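Local coordinates for phosphoribosylformylglycinamidine synthase 2 (Thermus thermophilus, PDB 3VIU), which is a synthase of the PurM-related family, built from two AIR-synthase-like halves, that holds adenosine-5'-diphosphate and a magnesium ion in this structure, at residues K187-S192 with V254-Q258; A200-T204 with S304-M308. All coordinates share one frame; numbering follows the deposited sequence.

Interaction 1: K187-S192 with V254-Q258; sequences KRSRAS and VEGVQ
E255 and S192 make the polar end of this contact. The glutamate turns its chain, extended beyond CG, along the 187-192 loop, and OE2 takes two donors from one residue: S192 OG gives a hydrogen bond of 2.9 Å to E255 OE2, arriving on the syn lone pair, the side of the other carboxylate oxygen, while S192 N points at the same oxygen over a modelled distance too short to be taken literally. With chi1 at 57°, the serine hydroxyl sits between its own backbone N and carbonyl carbon, which keeps it beside the amide and lets both reach the carboxylate. A191 N, one residue earlier, is satisfied by S276 OG.

In the middle the backbones meet directly. V257 N donates to R188 O at 3.1 Å. G256 CA also approaches R188 O, at 3.4 Å, and is closer still to R190 O, 3.0 Å away, in a second CA-H...O contact; R190 O accepts nothing from G256 N, whose angle is poor.

The side chain of K187 runs out extended across V254 and V257, its CD, CE and NZ all lying against V257 CG2, with K187 NZ closest to V257 CG2 at 3.3 Å. On the helix 264-275 side, S189 OG lies 3.0 Å from Q258 NE2. E67 accepts from S189 N and forms a salt bridge with R190 NH1, which also makes a weak bond to S189 O; S192 O accepts from T337 OG1. E67 is itself a residue of the adenosine-5'-diphosphate pocket. This is a connecting loop laid across edge strand 254-259, in the mixed sheet of an AIR-synthase-type C-terminal domain.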
ATOM      1  N   LYS A 187     -18.001 -11.771  -2.373  1.00 50.68           N
ATOM      2  CA  LYS A 187     -18.105 -12.626  -1.193  1.00 53.70           C
ATOM      3  C   LYS A 187     -17.256 -12.107  -0.030  1.00 54.32           C
ATOM      4  O   LYS A 187     -16.289 -11.370  -0.226  1.00 54.35           O
ATOM      5  CB  LYS A 187     -17.691 -14.065  -1.531  1.00 55.40           C
ATOM      6  CG  LYS A 187     -16.211 -14.248  -1.843  1.00 57.08           C
ATOM      7  CD  LYS A 187     -15.899 -15.705  -2.184  1.00 58.99           C
ATOM      8  CE  LYS A 187     -14.458 -15.878  -2.673  1.00 58.82           C
ATOM      9  NZ  LYS A 187     -14.196 -17.258  -3.175  1.00 57.70           N
ATOM     10  N   ARG A 188     -17.626 -12.507   1.181  1.00 55.98           N
ATOM     11  CA  ARG A 188     -16.924 -12.091   2.390  1.00 56.77           C
ATOM     12  C   ARG A 188     -16.592 -13.288   3.286  1.00 56.19           C
ATOM     13  O   ARG A 188     -16.431 -14.413   2.810  1.00 56.64           O
ATOM     14  CB  ARG A 188     -17.775 -11.074   3.168  1.00 58.12           C
ATOM     15  CG  ARG A 188     -19.186 -11.556   3.502  1.00 60.63           C
ATOM     16  CD  ARG A 188     -20.076 -11.592   2.265  1.00 62.19           C
ATOM     17  NE  ARG A 188     -21.166 -12.558   2.390  1.00 64.30           N
ATOM     18  CZ  ARG A 188     -22.189 -12.445   3.234  1.00 65.12           C
ATOM     19  NH1 ARG A 188     -22.275 -11.396   4.043  1.00 66.55           N
ATOM     20  NH2 ARG A 188     -23.128 -13.384   3.268  1.00 64.19           N
ATOM     21  N   SER A 189     -16.488 -13.038   4.585  1.00 54.94           N
ATOM     22  CA  SER A 189     -16.168 -14.087   5.544  1.00 52.78           C
ATOM     23  C   SER A 189     -17.397 -14.409   6.393  1.00 50.60           C
ATOM     24  O   SER A 189     -17.431 -14.116   7.589  1.00 49.85           O
ATOM     25  CB  SER A 189     -15.012 -13.628   6.441  1.00 54.21           C
ATOM     26  OG  SER A 189     -14.563 -14.667   7.292  1.00 54.47           O
ATOM     27  N   ARG A 190     -18.406 -15.007   5.765  1.00 47.02           N
ATOM     28  CA  ARG A 190     -19.630 -15.369   6.463  1.00 44.20           C
ATOM     29  C   ARG A 190     -19.931 -16.859   6.371  1.00 42.61           C
ATOM     30  O   ARG A 190     -19.514 -17.536   5.430  1.00 43.64           O
ATOM     31  CB  ARG A 190     -20.809 -14.580   5.905  1.00 44.05           C
ATOM     32  CG  ARG A 190     -20.745 -13.091   6.187  1.00 44.38           C
ATOM     33  CD  ARG A 190     -20.937 -12.783   7.664  1.00 43.21           C
ATOM     34  NE  ARG A 190     -20.885 -11.345   7.925  1.00 43.08           N
ATOM     35  CZ  ARG A 190     -19.814 -10.580   7.718  1.00 42.97           C
ATOM     36  NH1 ARG A 190     -18.691 -11.107   7.245  1.00 41.08           N
ATOM     37  NH2 ARG A 190     -19.867  -9.281   7.985  1.00 41.90           N
ATOM     38  N   ALA A 191     -20.659 -17.363   7.358  1.00 38.70           N
ATOM     39  CA  ALA A 191     -21.030 -18.769   7.408  1.00 35.86           C
ATOM     40  C   ALA A 191     -22.375 -18.910   8.110  1.00 33.42           C
ATOM     41  O   ALA A 191     -22.635 -18.234   9.104  1.00 33.16           O
ATOM     42  CB  ALA A 191     -19.962 -19.561   8.156  1.00 36.29           C
ATOM     43  N   SER A 192     -23.233 -19.780   7.591  1.00 31.42           N
ATOM     44  CA  SER A 192     -24.546 -19.996   8.195  1.00 29.88           C
ATOM     45  C   SER A 192     -24.478 -21.162   9.167  1.00 28.39           C
ATOM     46  O   SER A 192     -23.510 -21.922   9.182  1.00 26.48           O
ATOM     47  CB  SER A 192     -25.605 -20.265   7.119  1.00 29.38           C
ATOM     48  OG  SER A 192     -25.254 -21.378   6.314  1.00 31.52           O
ATOM     49  N   VAL A 254     -19.785 -20.992  -2.574  1.00 27.03           N
ATOM     50  CA  VAL A 254     -19.446 -20.680  -1.194  1.00 26.33           C
ATOM     51  C   VAL A 254     -20.162 -19.463  -0.626  1.00 26.80           C
ATOM     52  O   VAL A 254     -20.541 -18.551  -1.358  1.00 28.30           O
ATOM     53  CB  VAL A 254     -17.925 -20.465  -1.061  1.00 24.91           C
ATOM     54  CG1 VAL A 254     -17.188 -21.731  -1.483  1.00 22.55           C
ATOM     55  CG2 VAL A 254     -17.489 -19.295  -1.933  1.00 22.62           C
ATOM     56  N   GLU A 255     -20.336 -19.456   0.688  1.00 26.29           N
ATOM     57  CA  GLU A 255     -20.987 -18.345   1.368  1.00 27.24           C
ATOM     58  C   GLU A 255     -19.957 -17.585   2.198  1.00 26.26           C
ATOM     59  O   GLU A 255     -20.234 -16.510   2.727  1.00 25.92           O
ATOM     60  CB  GLU A 255     -22.117 -18.858   2.270  1.00 28.32           C
ATOM     61  CG  GLU A 255     -21.720 -20.000   3.187  1.00 30.08           C
ATOM     62  CD  GLU A 255     -22.860 -20.444   4.083  1.00 31.86           C
ATOM     63  OE1 GLU A 255     -23.949 -20.754   3.558  1.00 31.32           O
ATOM     64  OE2 GLU A 255     -22.667 -20.484   5.315  1.00 31.97           O
ATOM     65  N   GLY A 256     -18.763 -18.154   2.298  1.00 26.07           N
ATOM     66  CA  GLY A 256     -17.702 -17.520   3.054  1.00 24.89           C
ATOM     67  C   GLY A 256     -16.347 -18.125   2.740  1.00 24.71           C
ATOM     68  O   GLY A 256     -16.223 -19.343   2.579  1.00 24.99           O
ATOM     69  N   VAL A 257     -15.331 -17.272   2.646  1.00 23.25           N
ATOM     70  CA  VAL A 257     -13.974 -17.707   2.357  1.00 21.54           C
ATOM     71  C   VAL A 257     -13.015 -16.923   3.235  1.00 23.42           C
ATOM     72  O   VAL A 257     -13.117 -15.701   3.347  1.00 23.67           O
ATOM     73  CB  VAL A 257     -13.595 -17.452   0.892  1.00 21.50           C
ATOM     74  CG1 VAL A 257     -12.212 -18.006   0.624  1.00 19.47           C
ATOM     75  CG2 VAL A 257     -14.618 -18.077  -0.038  1.00 19.35           C
ATOM     76  N   GLN A 258     -12.084 -17.632   3.860  1.00 24.59           N
ATOM     77  CA  GLN A 258     -11.107 -17.012   4.739  1.00 25.02           C
ATOM     78  C   GLN A 258      -9.716 -17.524   4.438  1.00 27.02           C
ATOM     79  O   GLN A 258      -9.514 -18.720   4.222  1.00 28.23           O
ATOM     80  CB  GLN A 258     -11.433 -17.317   6.203  1.00 25.28           C
ATOM     81  CG  GLN A 258     -12.108 -16.192   6.934  1.00 28.17           C
ATOM     82  CD  GLN A 258     -11.310 -14.909   6.851  1.00 28.61           C
ATOM     83  OE1 GLN A 258     -10.173 -14.839   7.310  1.00 31.42           O
ATOM     84  NE2 GLN A 258     -11.900 -13.889   6.254  1.00 29.78           N
TER

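Interaction 2: A200-T204 with S304-M308; sequences AGAKT and SQERM
A200 and M308 face each other as an antiparallel hydrogen-bonded pair, and backbone bonds carry most of this contact. A200 N gives its hydrogen to M308 O at 2.9 Å, and M308 N returns one to A200 O at 2.8 Å. A third bond lies past the next pair, where A202 N reaches E306 O, also at 2.9 Å, as the chains start to leave the sheet. Between them G201 stands opposite R307 in a non-hydrogen-bonded pair, G201 CA lying 3.3 Å from E306 O in a CA-H...O contact.

Strands 196-201 and 307-312 are neighbours in the seven-stranded mixed sheet of the AIR-synthase-like C-terminal domain, meeting where 196-201 ends and 307-312 begins.

The polar side-chain bonds gather round R307. Its chain bends at chi3 (-57°), which brings the guanidinium round beside T204, the two side chains crossing at about a right angle. R307 NH1 donates to T204 OG1 at 2.8 Å, near the edge of the guanidinium but 20° out of its plane; T204 OG1 also hydrogen-bonds with Y199 OH. R307 NE bonds back to S304 O, 2.9 Å away and above that carbonyl's plane, while R307 NH2 goes to S302 O, so three carbonyl or hydroxyl oxygens fix the group's rotation.

Van der Waals contacts are fewer: R307 CG lies 3.5 Å from the carbonyl A202 O, and A202 CB is 3.5 Å from Q305 O. S304 CB lies over one face of the guanidinium, toward its rim. The selenomethionine M308 sends its end away from A200 to pack on helix 235-250 and M111.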
ATOM      1  N   ALA A 200      -8.227 -26.168   2.377  1.00 20.14           N
ATOM      2  CA  ALA A 200      -7.550 -26.472   1.122  1.00 19.39           C
ATOM      3  C   ALA A 200      -6.189 -25.792   1.052  1.00 17.58           C
ATOM      4  O   ALA A 200      -5.977 -24.758   1.671  1.00 17.30           O
ATOM      5  CB  ALA A 200      -8.403 -26.034  -0.043  1.00 19.73           C
ATOM      6  N   GLY A 201      -5.275 -26.379   0.290  1.00 17.51           N
ATOM      7  CA  GLY A 201      -3.942 -25.814   0.160  1.00 19.11           C
ATOM      8  C   GLY A 201      -2.862 -26.681   0.785  1.00 19.24           C
ATOM      9  O   GLY A 201      -3.027 -27.885   0.913  1.00 19.23           O
ATOM     10  N   ALA A 202      -1.753 -26.064   1.174  1.00 20.24           N
ATOM     11  CA  ALA A 202      -0.645 -26.783   1.789  1.00 21.46           C
ATOM     12  C   ALA A 202      -1.069 -27.423   3.109  1.00 22.63           C
ATOM     13  O   ALA A 202      -2.083 -27.046   3.698  1.00 22.25           O
ATOM     14  CB  ALA A 202       0.523 -25.826   2.034  1.00 20.10           C
ATOM     15  N   LYS A 203      -0.291 -28.395   3.570  1.00 22.83           N
ATOM     16  CA  LYS A 203      -0.592 -29.051   4.827  1.00 25.02           C
ATOM     17  C   LYS A 203       0.046 -28.240   5.959  1.00 24.15           C
ATOM     18  O   LYS A 203       1.068 -27.589   5.763  1.00 24.68           O
ATOM     19  CB  LYS A 203      -0.091 -30.502   4.815  1.00 27.53           C
ATOM     20  CG  LYS A 203       1.276 -30.711   4.196  1.00 36.20           C
ATOM     21  CD  LYS A 203       1.243 -30.582   2.672  1.00 41.19           C
ATOM     22  CE  LYS A 203       2.652 -30.622   2.075  1.00 44.07           C
ATOM     23  NZ  LYS A 203       3.418 -31.868   2.425  1.00 44.66           N
ATOM     24  N   THR A 204      -0.577 -28.261   7.132  1.00 22.33           N
ATOM     25  CA  THR A 204      -0.082 -27.506   8.279  1.00 20.95           C
ATOM     26  C   THR A 204       1.175 -28.087   8.910  1.00 21.20           C
ATOM     27  O   THR A 204       1.192 -29.249   9.326  1.00 18.93           O
ATOM     28  CB  THR A 204      -1.164 -27.398   9.373  1.00 19.44           C
ATOM     29  OG1 THR A 204      -2.292 -26.697   8.851  1.00 20.76           O
ATOM     30  CG2 THR A 204      -0.636 -26.664  10.586  1.00 16.03           C
ATOM     31  N   SER A 304       1.549 -21.650   8.428  1.00 18.79           N
ATOM     32  CA  SER A 304       2.044 -22.205   7.173  1.00 19.83           C
ATOM     33  C   SER A 304       1.367 -21.486   6.015  1.00 19.31           C
ATOM     34  O   SER A 304       0.186 -21.168   6.090  1.00 19.29           O
ATOM     35  CB  SER A 304       1.764 -23.705   7.107  1.00 18.80           C
ATOM     36  OG  SER A 304       2.474 -24.386   8.130  1.00 18.06           O
ATOM     37  N   GLN A 305       2.129 -21.233   4.956  1.00 20.72           N
ATOM     38  CA  GLN A 305       1.637 -20.525   3.778  1.00 23.44           C
ATOM     39  C   GLN A 305       0.659 -21.313   2.920  1.00 23.43           C
ATOM     40  O   GLN A 305       0.493 -22.524   3.086  1.00 22.99           O
ATOM     41  CB  GLN A 305       2.810 -20.082   2.900  1.00 25.20           C
ATOM     42  CG  GLN A 305       3.839 -19.214   3.600  1.00 28.39           C
ATOM     43  CD  GLN A 305       3.270 -17.890   4.057  1.00 29.13           C
ATOM     44  OE1 GLN A 305       2.693 -17.144   3.271  1.00 30.49           O
ATOM     45  NE2 GLN A 305       3.438 -17.591   5.335  1.00 32.87           N
ATOM     46  N   GLU A 306       0.041 -20.591   1.987  1.00 23.28           N
ATOM     47  CA  GLU A 306      -0.949 -21.115   1.047  1.00 24.57           C
ATOM     48  C   GLU A 306      -2.003 -22.058   1.617  1.00 24.90           C
ATOM     49  O   GLU A 306      -2.205 -23.164   1.111  1.00 25.93           O
ATOM     50  CB  GLU A 306      -0.276 -21.777  -0.170  1.00 24.43           C
ATOM     51  CG  GLU A 306       1.161 -22.183   0.016  1.00 28.42           C
ATOM     52  CD  GLU A 306       2.146 -21.042  -0.196  1.00 29.39           C
ATOM     53  OE1 GLU A 306       3.324 -21.233   0.163  1.00 32.96           O
ATOM     54  OE2 GLU A 306       1.761 -19.971  -0.719  1.00 26.88           O
ATOM     55  N   ARG A 307      -2.677 -21.609   2.672  1.00 24.18           N
ATOM     56  CA  ARG A 307      -3.750 -22.384   3.288  1.00 24.50           C
ATOM     57  C   ARG A 307      -5.019 -21.548   3.163  1.00 25.56           C
ATOM     58  O   ARG A 307      -4.979 -20.320   3.282  1.00 22.73           O
ATOM     59  CB  ARG A 307      -3.441 -22.692   4.752  1.00 21.27           C
ATOM     60  CG  ARG A 307      -2.441 -23.817   4.941  1.00 19.87           C
ATOM     61  CD  ARG A 307      -2.296 -24.133   6.408  1.00 18.64           C
ATOM     62  NE  ARG A 307      -1.891 -22.948   7.158  1.00 17.20           N
ATOM     63  CZ  ARG A 307      -1.918 -22.856   8.485  1.00 16.46           C
ATOM     64  NH1 ARG A 307      -2.333 -23.882   9.218  1.00 13.20           N
ATOM     65  NH2 ARG A 307      -1.538 -21.732   9.074  1.00 14.06           N
HETATM   66  N   MSE A 308      -6.143 -22.216   2.926  1.00 27.94           N
HETATM   67  CA  MSE A 308      -7.403 -21.517   2.723  1.00 30.95           C
HETATM   68  C   MSE A 308      -8.595 -22.210   3.391  1.00 30.19           C
HETATM   69  O   MSE A 308      -8.708 -23.437   3.379  1.00 29.00           O
HETATM   70  CB  MSE A 308      -7.656 -21.407   1.212  1.00 37.03           C
HETATM   71  CG  MSE A 308      -8.576 -20.282   0.786  1.00 47.23           C
HETATM   72 SE   MSE A 308      -7.665 -18.559   0.809  1.00 63.85          SE
HETATM   73  CE  MSE A 308      -7.175 -18.435  -1.069  1.00 57.45           C
TER

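Strand 307-312 ties the two contacts together: in one seven-stranded sheet it runs between edge strand 254-259, used by interaction 1, and strand 196-201, used by interaction 2. Their centres are 18 Å apart, yet they touch, Q258 O lying 3.9 Å from M308 SE and V257 CG1 4.3 Å from M308 CG. Backbone bonds from Q258 to V309 continue the sheet between them, and T245 of helix 235-250 touches K187, V257 and M308 alike. Neither contact supplies a residue of the adenosine-5'-diphosphate pocket, but D259, just after Q258, does; the side chain of Q258 is about 6 Å from the ligand and that of M308 about 10 Å.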